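Local coordinates for protein N-acetylmuramoyl-L-alanine amidase (Mycolicibacterium smegmatis, PDB 7AGM) that probably cleaves, as a zinc-dependent hydrolase, the amide bond between N-acetylmuramic acid and L-alanine in the peptidoglycan of the cell wall, at residues Ile10-Pro15 against Arg73-Arg78; Met94-Arg99 against Leu173-Ser178; Ala65-Leu70 against Ala207-Ile212. All blocks are in the same frame, centred on the assembly; numbering follows the deposited sequence.

Contact 1: residues Ile10-Pro15 against Arg73-Arg78; sequences IVFLDP and RTAMSR
Val11 and Leu13 of strand 10-15 exchange backbone hydrogen bonds with strand 73-76 in parallel register, Val11 N giving to Arg73 O and Leu13 N to Ala75 O (2.8 Å). Bonds return from Ala75 N to Val11 O and from Ser77 N to Leu13 O, the last carrying the ladder one residue beyond the strand.

Nonpolar packing follows the two faces of the sheet. On one, the Phe12 ring lies beside Ala75, whose small methyl leaves room for it, and its CZ reaches Ser77 CA at 3.6 Å; helix 88-98 closes this face through Met94 and Ala95. On the other, Leu13 CB meets Met76 CG, and the bent end of Met76, chi3 56°, brings its CE to Pro15 CG at 3.6 Å. Branched Val11 and Thr74 suit the extended backbone here.

Polar side chains gather at the C-terminal ends of the strands. Ser77 OG donates to Asp14 OD1 (2.7 Å) on the anti side of the carboxylate; Arg91 forms a salt bridge to the same oxygen, while Ser105 holds OD2. Together these partners fix the position of the buried carboxylate. Arg78 sends NE to Pro15 O at 3.0 Å in a nearly straight bond (169°), the oxygen in the guanidinium plane but NE above the carbonyl plane. Asp81 and the backbone carbonyl of His53 hold its other nitrogens.

Adjacent parallel strands joined through helix 52-69 form a beta-alpha-beta crossover, here ending near the zinc ligands His17 and His107 of the amidase active site.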
ATOM      1  N   ILE A  10     -11.897   9.544  -6.274  1.00 14.02           N
ATOM      2  CA  ILE A  10     -11.630   9.380  -4.846  1.00 13.51           C
ATOM      3  C   ILE A  10     -10.623   8.260  -4.635  1.00 13.12           C
ATOM      4  O   ILE A  10     -10.841   7.129  -5.085  1.00 13.68           O
ATOM      5  CB  ILE A  10     -12.924   9.083  -4.069  1.00 14.15           C
ATOM      6  CG1 ILE A  10     -13.974  10.166  -4.331  1.00 16.01           C
ATOM      7  CG2 ILE A  10     -12.630   8.933  -2.598  1.00 15.19           C
ATOM      8  CD1 ILE A  10     -15.365   9.725  -3.968  1.00 17.74           C
ATOM      9  N   VAL A  11      -9.539   8.563  -3.922  1.00 12.32           N
ATOM     10  CA  VAL A  11      -8.512   7.587  -3.576  1.00 13.12           C
ATOM     11  C   VAL A  11      -8.383   7.532  -2.060  1.00 12.75           C
ATOM     12  O   VAL A  11      -8.195   8.569  -1.406  1.00 13.21           O
ATOM     13  CB  VAL A  11      -7.154   7.949  -4.210  1.00 13.05           C
ATOM     14  CG1 VAL A  11      -6.062   6.976  -3.754  1.00 14.29           C
ATOM     15  CG2 VAL A  11      -7.264   7.996  -5.735  1.00 13.67           C
ATOM     16  N   PHE A  12      -8.471   6.327  -1.499  1.00 11.87           N
ATOM     17  CA  PHE A  12      -8.188   6.103  -0.086  1.00 12.31           C
ATOM     18  C   PHE A  12      -6.753   5.610   0.056  1.00 12.08           C
ATOM     19  O   PHE A  12      -6.363   4.625  -0.590  1.00 13.11           O
ATOM     20  CB  PHE A  12      -9.158   5.081   0.506  1.00 13.85           C
ATOM     21  CG  PHE A  12      -9.013   4.900   1.995  1.00 13.43           C
ATOM     22  CD1 PHE A  12      -9.611   5.798   2.879  1.00 14.74           C
ATOM     23  CD2 PHE A  12      -8.288   3.837   2.520  1.00 13.83           C
ATOM     24  CE1 PHE A  12      -9.480   5.633   4.258  1.00 16.06           C
ATOM     25  CE2 PHE A  12      -8.166   3.666   3.889  1.00 16.04           C
ATOM     26  CZ  PHE A  12      -8.763   4.571   4.764  1.00 16.04           C
ATOM     27  N   LEU A  13      -5.969   6.304   0.888  1.00 12.30           N
ATOM     28  CA  LEU A  13      -4.554   6.013   1.094  1.00 12.90           C
ATOM     29  C   LEU A  13      -4.349   5.444   2.489  1.00 13.24           C
ATOM     30  O   LEU A  13      -4.830   6.015   3.474  1.00 14.95           O
ATOM     31  CB  LEU A  13      -3.715   7.283   0.925  1.00 13.29           C
ATOM     32  CG  LEU A  13      -3.731   7.892  -0.478  1.00 13.92           C
ATOM     33  CD1 LEU A  13      -3.087   9.278  -0.457  1.00 15.42           C
ATOM     34  CD2 LEU A  13      -3.029   6.969  -1.480  1.00 15.11           C
ATOM     35  N   ASP A  14      -3.620   4.332   2.572  1.00 12.88           N
ATOM     36  CA  ASP A  14      -3.387   3.627   3.832  1.00 13.71           C
ATOM     37  C   ASP A  14      -1.895   3.436   4.068  1.00 14.57           C
ATOM     38  O   ASP A  14      -1.300   2.446   3.617  1.00 15.08           O
ATOM     39  CB  ASP A  14      -4.120   2.285   3.845  1.00 14.12           C
ATOM     40  CG  ASP A  14      -3.730   1.421   5.028  1.00 17.19           C
ATOM     41  OD1 ASP A  14      -3.541   1.975   6.132  1.00 20.14           O
ATOM     42  OD2 ASP A  14      -3.619   0.186   4.849  1.00 17.26           O
ATOM     43  N   PRO A  15      -1.258   4.352   4.796  1.00 15.06           N
ATOM     44  CA  PRO A  15       0.141   4.123   5.194  1.00 14.15           C
ATOM     45  C   PRO A  15       0.197   3.048   6.269  1.00 13.83           C
ATOM     46  O   PRO A  15      -0.354   3.210   7.362  1.00 14.47           O
ATOM     47  CB  PRO A  15       0.599   5.490   5.718  1.00 15.10           C
ATOM     48  CG  PRO A  15      -0.662   6.214   6.096  1.00 16.40           C
ATOM     49  CD  PRO A  15      -1.805   5.628   5.294  1.00 16.12           C
ATOM     50  N   ARG A  73      -9.497  13.600  -5.114  1.00 13.85           N
ATOM     51  CA  ARG A  73      -9.888  13.606  -3.711  1.00 13.20           C
ATOM     52  C   ARG A  73      -9.165  12.490  -2.976  1.00 13.72           C
ATOM     53  O   ARG A  73      -9.010  11.386  -3.506  1.00 15.01           O
ATOM     54  CB  ARG A  73     -11.389  13.345  -3.581  1.00 13.30           C
ATOM     55  CG  ARG A  73     -12.303  14.423  -4.141  1.00 13.72           C
ATOM     56  CD  ARG A  73     -13.762  14.001  -3.959  1.00 15.10           C
ATOM     57  NE  ARG A  73     -14.708  15.114  -3.971  1.00 16.10           N
ATOM     58  CZ  ARG A  73     -15.537  15.394  -4.972  1.00 19.43           C
ATOM     59  NH1 ARG A  73     -15.542  14.645  -6.076  1.00 21.11           N
ATOM     60  NH2 ARG A  73     -16.365  16.429  -4.868  1.00 21.55           N
ATOM     61  N   THR A  74      -8.742  12.767  -1.746  1.00 13.66           N
ATOM     62  CA  THR A  74      -8.077  11.752  -0.947  1.00 14.07           C
ATOM     63  C   THR A  74      -8.617  11.732   0.476  1.00 14.61           C
ATOM     64  O   THR A  74      -9.134  12.729   0.999  1.00 15.77           O
ATOM     65  CB  THR A  74      -6.541  11.936  -0.904  1.00 16.59           C
ATOM     66  OG1 THR A  74      -6.215  13.193  -0.295  1.00 18.02           O
ATOM     67  CG2 THR A  74      -5.931  11.877  -2.305  1.00 17.83           C
ATOM     68  N   ALA A  75      -8.452  10.566   1.100  1.00 14.34           N
ATOM     69  CA  ALA A  75      -8.587  10.392   2.537  1.00 14.92           C
ATOM     70  C   ALA A  75      -7.521   9.405   2.976  1.00 15.27           C
ATOM     71  O   ALA A  75      -7.056   8.590   2.176  1.00 15.10           O
ATOM     72  CB  ALA A  75      -9.969   9.875   2.951  1.00 16.34           C
ATOM     73  N   MET A  76      -7.117   9.493   4.241  1.00 16.47           N
ATOM     74  CA  MET A  76      -6.071   8.635   4.782  1.00 17.80           C
ATOM     75  C   MET A  76      -6.578   7.807   5.956  1.00 17.61           C
ATOM     76  O   MET A  76      -7.495   8.205   6.681  1.00 18.48           O
ATOM     77  CB  MET A  76      -4.831   9.449   5.179  1.00 20.69           C
ATOM     78  CG  MET A  76      -4.101  10.040   3.983  1.00 24.28           C
ATOM     79  SD  MET A  76      -2.584  10.880   4.447  1.00 29.90           S
ATOM     80  CE  MET A  76      -1.718   9.579   5.314  1.00 41.63           C
ATOM     81  N   SER A  77      -5.964   6.641   6.145  1.00 17.21           N
ATOM     82  CA  SER A  77      -6.365   5.746   7.221  1.00 17.51           C
ATOM     83  C   SER A  77      -5.882   6.202   8.592  1.00 18.41           C
ATOM     84  O   SER A  77      -6.434   5.759   9.602  1.00 20.13           O
ATOM     85  CB  SER A  77      -5.830   4.344   6.952  1.00 18.25           C
ATOM     86  OG  SER A  77      -4.417   4.358   6.950  1.00 16.90           O
ATOM     87  N   ARG A  78      -4.863   7.056   8.655  1.00 18.00           N
ATOM     88  CA  ARG A  78      -4.379   7.572   9.925  1.00 18.32           C
ATOM     89  C   ARG A  78      -3.880   8.987   9.704  1.00 19.50           C
ATOM     90  O   ARG A  78      -3.578   9.391   8.578  1.00 19.47           O
ATOM     91  CB  ARG A  78      -3.290   6.680  10.536  1.00 18.17           C
ATOM     92  CG  ARG A  78      -2.049   6.499   9.676  1.00 17.98           C
ATOM     93  CD  ARG A  78      -1.058   5.652  10.452  1.00 17.70           C
ATOM     94  NE  ARG A  78       0.053   5.073   9.697  1.00 17.70           N
ATOM     95  CZ  ARG A  78       1.338   5.388   9.875  1.00 17.92           C
ATOM     96  NH1 ARG A  78       1.693   6.339  10.738  1.00 18.66           N
ATOM     97  NH2 ARG A  78       2.274   4.746   9.188  1.00 16.68           N
TER

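Contact 2: residues Met94-Arg99 against Leu173-Ser178; sequences MANSLR and LAQFPS
The Phe176 ring takes Arg99 CA over the centre of one face, a CH-pi contact with CA 3.6 Å from the ring centroid and 14° off the normal. At the ring's edge, near its plane, lies Asn96 OD1, 3.4 Å from Phe176 CD1. The side chain of Arg99 is modelled in two conformers; in the one described its guanidinium stands nearly upright to the ring, the planes 81° apart, with Phe176 CZ over one guanidinium face, a placement best taken as tentative. The backbone of Arg99 carries the contact: it has left the helix with positive phi, turning its CA against the ring, whose surroundings also include Ile103 and Pro100.

The amide of Asn96 provides the polar half. With CG beside the backbone N (chi1 -72°), its end reaches the loop that follows helix 169-173. OD1 accepts from Gln175 N at 2.9 Å, the donor tilted from the carbonyl plane, while ND2 donates to Leu173 O, also at 2.9 Å. That oxygen lies in the Asn96 amide plane, although ND2 stands above the Leu173 carbonyl plane.

Asparagine suits the place because a short side chain offers both a donor and an acceptor to the main chain where it turns off into the loop. Its two bonds fix the amide's rotation and satisfy two main-chain groups, while the neighbouring aromatic contact adds dispersion without requiring a charge pair at this surface.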
ATOM      1  N   MET A  94     -12.962   1.688   6.768  1.00 15.82           N
ATOM      2  CA  MET A  94     -12.829   3.103   6.423  1.00 16.30           C
ATOM      3  C   MET A  94     -12.783   3.294   4.915  1.00 14.48           C
ATOM      4  O   MET A  94     -13.442   4.188   4.374  1.00 15.33           O
ATOM      5  CB  MET A  94     -11.560   3.671   7.049  1.00 18.82           C
ATOM      6  CG  MET A  94     -11.597   3.761   8.556  1.00 21.48           C
ATOM      7  SD  MET A  94      -9.959   4.213   9.188  1.00 26.53           S
ATOM      8  CE  MET A  94      -9.886   5.946   8.727  1.00 33.73           C
ATOM      9  N   ALA A  95     -12.029   2.445   4.212  1.00 13.95           N
ATOM     10  CA  ALA A  95     -11.981   2.537   2.759  1.00 14.35           C
ATOM     11  C   ALA A  95     -13.358   2.298   2.158  1.00 14.11           C
ATOM     12  O   ALA A  95     -13.825   3.069   1.314  1.00 14.47           O
ATOM     13  CB  ALA A  95     -10.985   1.521   2.202  1.00 14.34           C
ATOM     14  N   ASN A  96     -14.039   1.245   2.613  1.00 14.28           N
ATOM     15  CA  ASN A  96     -15.335   0.894   2.036  1.00 14.73           C
ATOM     16  C   ASN A  96     -16.378   1.979   2.287  1.00 14.97           C
ATOM     17  O   ASN A  96     -17.232   2.235   1.426  1.00 15.28           O
ATOM     18  CB  ASN A  96     -15.815  -0.455   2.578  1.00 14.07           C
ATOM     19  CG  ASN A  96     -15.025  -1.627   2.011  1.00 14.14           C
ATOM     20  OD1 ASN A  96     -14.524  -1.564   0.887  1.00 15.24           O
ATOM     21  ND2 ASN A  96     -14.911  -2.702   2.785  1.00 15.51           N
ATOM     22  N   SER A  97     -16.331   2.629   3.460  1.00 16.17           N
ATOM     23  CA  SER A  97     -17.285   3.700   3.764  1.00 16.86           C
ATOM     24  C   SER A  97     -17.186   4.848   2.772  1.00 15.72           C
ATOM     25  O   SER A  97     -18.157   5.594   2.579  1.00 15.24           O
ATOM     26  CB  SER A  97     -17.030   4.254   5.170  1.00 19.45           C
ATOM     27  OG  SER A  97     -17.227   3.268   6.162  1.00 23.58           O
ATOM     28  N   LEU A  98     -16.033   5.009   2.141  1.00 16.01           N
ATOM     29  CA  LEU A  98     -15.819   6.091   1.203  1.00 16.48           C
ATOM     30  C   LEU A  98     -16.219   5.722  -0.220  1.00 15.97           C
ATOM     31  O   LEU A  98     -16.294   6.615  -1.070  1.00 16.80           O
ATOM     32  CB  LEU A  98     -14.348   6.514   1.264  1.00 18.06           C
ATOM     33  CG  LEU A  98     -13.909   7.785   0.566  1.00 20.65           C
ATOM     34  CD1 LEU A  98     -14.736   8.983   1.039  1.00 20.83           C
ATOM     35  CD2 LEU A  98     -12.428   8.014   0.840  1.00 21.78           C
ATOM     36  N   ARG A  99     -16.505   4.444  -0.488  1.00 14.85           N
ATOM     37  CA  ARG A  99     -16.823   3.935  -1.819  0.53 15.17           C
ATOM     38  C   ARG A  99     -15.861   4.539  -2.852  1.00 15.01           C
ATOM     39  O   ARG A  99     -16.299   5.153  -3.831  1.00 15.40           O
ATOM     40  CB  ARG A  99     -18.278   4.206  -2.192  0.53 15.61           C
ATOM     41  CG  ARG A  99     -19.277   3.897  -1.075  0.53 15.89           C
ATOM     42  CD  ARG A  99     -20.709   4.055  -1.551  0.53 16.74           C
ATOM     43  NE  ARG A  99     -21.001   3.028  -2.541  0.53 17.15           N
ATOM     44  CZ  ARG A  99     -21.562   1.853  -2.269  0.53 17.96           C
ATOM     45  NH1 ARG A  99     -21.940   1.555  -1.033  0.53 18.32           N
ATOM     46  NH2 ARG A  99     -21.753   0.978  -3.241  0.53 18.75           N
ATOM     47  N   LEU A 173     -11.060  -7.676   2.502  1.00 13.61           N
ATOM     48  CA  LEU A 173     -12.294  -7.025   2.918  1.00 14.45           C
ATOM     49  C   LEU A 173     -12.697  -5.863   2.019  1.00 14.26           C
ATOM     50  O   LEU A 173     -13.818  -5.356   2.159  1.00 15.08           O
ATOM     51  CB  LEU A 173     -12.180  -6.559   4.376  1.00 16.16           C
ATOM     52  CG  LEU A 173     -12.071  -7.669   5.430  1.00 16.72           C
ATOM     53  CD1 LEU A 173     -11.572  -7.131   6.769  1.00 18.04           C
ATOM     54  CD2 LEU A 173     -13.416  -8.375   5.595  1.00 16.29           C
ATOM     55  N   ALA A 174     -11.827  -5.441   1.100  1.00 12.81           N
ATOM     56  CA  ALA A 174     -12.156  -4.316   0.230  1.00 12.43           C
ATOM     57  C   ALA A 174     -13.259  -4.683  -0.749  1.00 13.43           C
ATOM     58  O   ALA A 174     -13.263  -5.773  -1.331  1.00 14.72           O
ATOM     59  CB  ALA A 174     -10.918  -3.871  -0.551  1.00 14.32           C
ATOM     60  N   GLN A 175     -14.176  -3.740  -0.957  1.00 14.12           N
ATOM     61  CA  GLN A 175     -15.281  -3.886  -1.897  1.00 15.44           C
ATOM     62  C   GLN A 175     -15.153  -2.938  -3.083  1.00 14.99           C
ATOM     63  O   GLN A 175     -16.092  -2.825  -3.883  1.00 15.84           O
ATOM     64  CB  GLN A 175     -16.616  -3.699  -1.169  1.00 18.10           C
ATOM     65  CG  GLN A 175     -16.801  -4.670   0.000  1.00 24.48           C
ATOM     66  CD  GLN A 175     -18.068  -4.405   0.785  1.00 34.96           C
ATOM     67  OE1 GLN A 175     -18.908  -3.605   0.373  1.00 42.01           O
ATOM     68  NE2 GLN A 175     -18.212  -5.073   1.922  1.00 39.30           N
ATOM     69  N   PHE A 176     -14.007  -2.275  -3.214  1.00 13.72           N
ATOM     70  CA  PHE A 176     -13.675  -1.312  -4.253  1.00 13.06           C
ATOM     71  C   PHE A 176     -12.240  -1.596  -4.661  1.00 12.35           C
ATOM     72  O   PHE A 176     -11.533  -2.319  -3.957  1.00 13.33           O
ATOM     73  CB  PHE A 176     -13.852   0.113  -3.697  1.00 13.12           C
ATOM     74  CG  PHE A 176     -15.253   0.354  -3.235  1.00 13.81           C
ATOM     75  CD1 PHE A 176     -15.640   0.048  -1.938  1.00 14.60           C
ATOM     76  CD2 PHE A 176     -16.214   0.776  -4.135  1.00 14.71           C
ATOM     77  CE1 PHE A 176     -16.961   0.189  -1.545  1.00 14.80           C
ATOM     78  CE2 PHE A 176     -17.538   0.921  -3.744  1.00 15.57           C
ATOM     79  CZ  PHE A 176     -17.909   0.632  -2.452  1.00 15.58           C
ATOM     80  N   PRO A 177     -11.795  -1.092  -5.811  1.00 13.12           N
ATOM     81  CA  PRO A 177     -10.478  -1.498  -6.327  1.00 13.72           C
ATOM     82  C   PRO A 177      -9.376  -1.176  -5.324  1.00 12.11           C
ATOM     83  O   PRO A 177      -9.324  -0.073  -4.772  1.00 13.10           O
ATOM     84  CB  PRO A 177     -10.330  -0.672  -7.609  1.00 14.21           C
ATOM     85  CG  PRO A 177     -11.735  -0.443  -8.045  1.00 14.33           C
ATOM     86  CD  PRO A 177     -12.519  -0.251  -6.776  1.00 13.48           C
ATOM     87  N   SER A 178      -8.489  -2.152  -5.087  1.00 11.74           N
ATOM     88  CA  SER A 178      -7.550  -2.042  -3.972  1.00 12.06           C
ATOM     89  C   SER A 178      -6.301  -2.867  -4.235  1.00 11.91           C
ATOM     90  O   SER A 178      -6.395  -4.024  -4.664  1.00 12.89           O
ATOM     91  CB  SER A 178      -8.226  -2.503  -2.675  1.00 13.00           C
ATOM     92  OG  SER A 178      -7.386  -2.312  -1.550  1.00 14.37           O
TER

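Contact 3: residues Ala65-Leu70 against Ala207-Ile212; sequences AALTAL and AIVRGI
Ala66 and Val209 make the close part of this helix-helix contact: Ala66 CB presses against Val209 CG2 at 3.7 Å, with CG1 of the same valine a little farther off. The alanine's lack of bulk lets the branched valine come up to helix 52-69, although the short segment axes still lie 10.3 Å apart and cross at -42°. The N-to-C directions run broadly the same way.

Toward the sheet the packing stays close and is buried. Leu67, with CG beside its backbone N (chi1 -70°), swings its branches inward and crosses Ile212 at about a right angle. Its CD2 lies 4.0 Å from Ile212 CG2, and its CD1 about as far from Ile212 CD1. Val63 also meets both Val209 and Ile212, and Met142 of helix 134-148 touches Ile212 too.

The solvent side is thinner. Exposed Leu70, just after helix 52-69, reaches only Val209 within the opposing segment, CD1 lying 4.2 Å from Val209 CG1.

No hydrogen bond joins the two segments. Their association here therefore rests on methyl groups: dispersion and the hydrophobic effect hold the helices together, and side-chain shape sets their spacing.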
ATOM      1  N   ALA A  65      -0.075  14.674  -1.622  1.00 15.25           N
ATOM      2  CA  ALA A  65       0.163  16.000  -2.188  1.00 15.57           C
ATOM      3  C   ALA A  65       0.100  15.976  -3.712  1.00 15.19           C
ATOM      4  O   ALA A  65      -0.491  16.871  -4.328  1.00 16.45           O
ATOM      5  CB  ALA A  65       1.518  16.525  -1.721  1.00 16.15           C
ATOM      6  N   ALA A  66       0.689  14.955  -4.341  1.00 14.76           N
ATOM      7  CA  ALA A  66       0.675  14.896  -5.798  1.00 15.95           C
ATOM      8  C   ALA A  66      -0.732  14.650  -6.327  1.00 16.09           C
ATOM      9  O   ALA A  66      -1.134  15.250  -7.332  1.00 16.90           O
ATOM     10  CB  ALA A  66       1.657  13.837  -6.301  1.00 16.74           C
ATOM     11  N   LEU A  67      -1.505  13.799  -5.648  1.00 15.66           N
ATOM     12  CA  LEU A  67      -2.885  13.554  -6.066  1.00 15.59           C
ATOM     13  C   LEU A  67      -3.729  14.816  -5.944  1.00 15.82           C
ATOM     14  O   LEU A  67      -4.506  15.140  -6.849  1.00 15.86           O
ATOM     15  CB  LEU A  67      -3.497  12.412  -5.252  1.00 15.92           C
ATOM     16  CG  LEU A  67      -2.916  11.036  -5.564  1.00 15.69           C
ATOM     17  CD1 LEU A  67      -3.569   9.987  -4.681  1.00 14.64           C
ATOM     18  CD2 LEU A  67      -3.090  10.691  -7.046  1.00 16.58           C
ATOM     19  N   THR A  68      -3.585  15.545  -4.834  1.00 15.90           N
ATOM     20  CA  THR A  68      -4.312  16.799  -4.670  1.00 18.54           C
ATOM     21  C   THR A  68      -4.010  17.762  -5.813  1.00 19.24           C
ATOM     22  O   THR A  68      -4.915  18.429  -6.329  1.00 19.78           O
ATOM     23  CB  THR A  68      -3.958  17.423  -3.316  1.00 22.09           C
ATOM     24  OG1 THR A  68      -4.375  16.546  -2.259  1.00 22.42           O
ATOM     25  CG2 THR A  68      -4.650  18.767  -3.147  1.00 27.96           C
ATOM     26  N   ALA A  69      -2.747  17.824  -6.246  1.00 19.25           N
ATOM     27  CA  ALA A  69      -2.382  18.707  -7.350  1.00 20.16           C
ATOM     28  C   ALA A  69      -3.067  18.301  -8.650  1.00 20.53           C
ATOM     29  O   ALA A  69      -3.254  19.141  -9.537  1.00 21.57           O
ATOM     30  CB  ALA A  69      -0.863  18.720  -7.530  1.00 21.40           C
ATOM     31  N   LEU A  70      -3.433  17.028  -8.787  1.00 20.93           N
ATOM     32  CA  LEU A  70      -4.188  16.539  -9.935  1.00 20.16           C
ATOM     33  C   LEU A  70      -5.697  16.683  -9.751  1.00 20.10           C
ATOM     34  O   LEU A  70      -6.463  16.228 -10.610  1.00 21.40           O
ATOM     35  CB  LEU A  70      -3.829  15.074 -10.219  1.00 20.21           C
ATOM     36  CG  LEU A  70      -2.364  14.786 -10.571  1.00 21.00           C
ATOM     37  CD1 LEU A  70      -2.077  13.286 -10.572  1.00 21.91           C
ATOM     38  CD2 LEU A  70      -2.002  15.400 -11.918  1.00 22.26           C
ATOM     39  N   ALA A 207       6.288   7.232  -8.447  1.00 14.91           N
ATOM     40  CA  ALA A 207       5.920   6.027  -9.186  1.00 15.05           C
ATOM     41  C   ALA A 207       4.534   5.539  -8.787  1.00 15.39           C
ATOM     42  O   ALA A 207       3.734   5.136  -9.644  1.00 15.83           O
ATOM     43  CB  ALA A 207       6.965   4.941  -8.925  1.00 16.05           C
ATOM     44  N   ILE A 208       4.233   5.560  -7.488  1.00 14.20           N
ATOM     45  CA  ILE A 208       2.906   5.158  -7.029  1.00 13.70           C
ATOM     46  C   ILE A 208       1.831   6.069  -7.618  1.00 13.34           C
ATOM     47  O   ILE A 208       0.775   5.599  -8.061  1.00 13.42           O
ATOM     48  CB  ILE A 208       2.871   5.098  -5.489  1.00 13.74           C
ATOM     49  CG1 ILE A 208       3.807   3.984  -4.999  1.00 14.60           C
ATOM     50  CG2 ILE A 208       1.421   4.930  -4.989  1.00 14.05           C
ATOM     51  CD1 ILE A 208       4.016   3.967  -3.484  1.00 15.37           C
ATOM     52  N   VAL A 209       2.094   7.381  -7.655  1.00 13.87           N
ATOM     53  CA  VAL A 209       1.138   8.325  -8.233  1.00 13.65           C
ATOM     54  C   VAL A 209       0.881   8.016  -9.704  1.00 14.66           C
ATOM     55  O   VAL A 209      -0.268   8.059 -10.165  1.00 15.71           O
ATOM     56  CB  VAL A 209       1.615   9.776  -8.018  1.00 15.00           C
ATOM     57  CG1 VAL A 209       0.777  10.740  -8.837  1.00 15.97           C
ATOM     58  CG2 VAL A 209       1.547  10.141  -6.544  1.00 16.89           C
ATOM     59  N   ARG A 210       1.930   7.687 -10.462  1.00 14.76           N
ATOM     60  CA  ARG A 210       1.728   7.313 -11.863  1.00 15.94           C
ATOM     61  C   ARG A 210       0.841   6.080 -11.977  1.00 14.92           C
ATOM     62  O   ARG A 210      -0.028   6.009 -12.854  1.00 15.90           O
ATOM     63  CB  ARG A 210       3.071   7.067 -12.550  1.00 19.00           C
ATOM     64  CG  ARG A 210       3.891   8.325 -12.779  1.00 23.48           C
ATOM     65  CD  ARG A 210       5.265   8.000 -13.350  1.00 28.78           C
ATOM     66  NE  ARG A 210       5.182   7.433 -14.693  1.00 66.06           N
ATOM     67  CZ  ARG A 210       6.224   6.973 -15.382  1.00 79.90           C
ATOM     68  NH1 ARG A 210       7.442   7.006 -14.856  1.00 67.93           N
ATOM     69  NH2 ARG A 210       6.047   6.476 -16.600  1.00 67.22           N
ATOM     70  N   GLY A 211       1.050   5.095 -11.101  1.00 14.38           N
ATOM     71  CA  GLY A 211       0.167   3.935 -11.078  1.00 14.60           C
ATOM     72  C   GLY A 211      -1.278   4.301 -10.778  1.00 13.45           C
ATOM     73  O   GLY A 211      -2.206   3.804 -11.425  1.00 14.16           O
ATOM     74  N   ILE A 212      -1.489   5.149  -9.769  1.00 13.39           N
ATOM     75  CA  ILE A 212      -2.844   5.560  -9.398  1.00 13.34           C
ATOM     76  C   ILE A 212      -3.501   6.328 -10.534  1.00 14.02           C
ATOM     77  O   ILE A 212      -4.637   6.032 -10.930  1.00 14.88           O
ATOM     78  CB  ILE A 212      -2.828   6.380  -8.094  1.00 13.39           C
ATOM     79  CG1 ILE A 212      -2.330   5.509  -6.941  1.00 13.06           C
ATOM     80  CG2 ILE A 212      -4.220   6.964  -7.815  1.00 15.21           C
ATOM     81  CD1 ILE A 212      -2.165   6.289  -5.629  1.00 13.72           C
TER

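In the fold
Contact 1 joins neighbouring strands of the six-stranded mixed sheet, and the other two contacts lie on its opposite faces. Helix 88-98 of contact 2 packs on the face that carries Phe12 and Ile10, while Leu67 and Ile212 of contact 3 meet Val11 from the other side. The centres of contacts 2 and 3 lie about 11 Å and about 12 Å from that of contact 1 but about 19 Å from one another. Along the chain contact 1 closes before contact 2 opens; the segments of contact 1 alternate with those of contact 3, inside whose loop contact 2 is nested. They sample the layers of the alpha/beta/alpha domain that carries the zinc site.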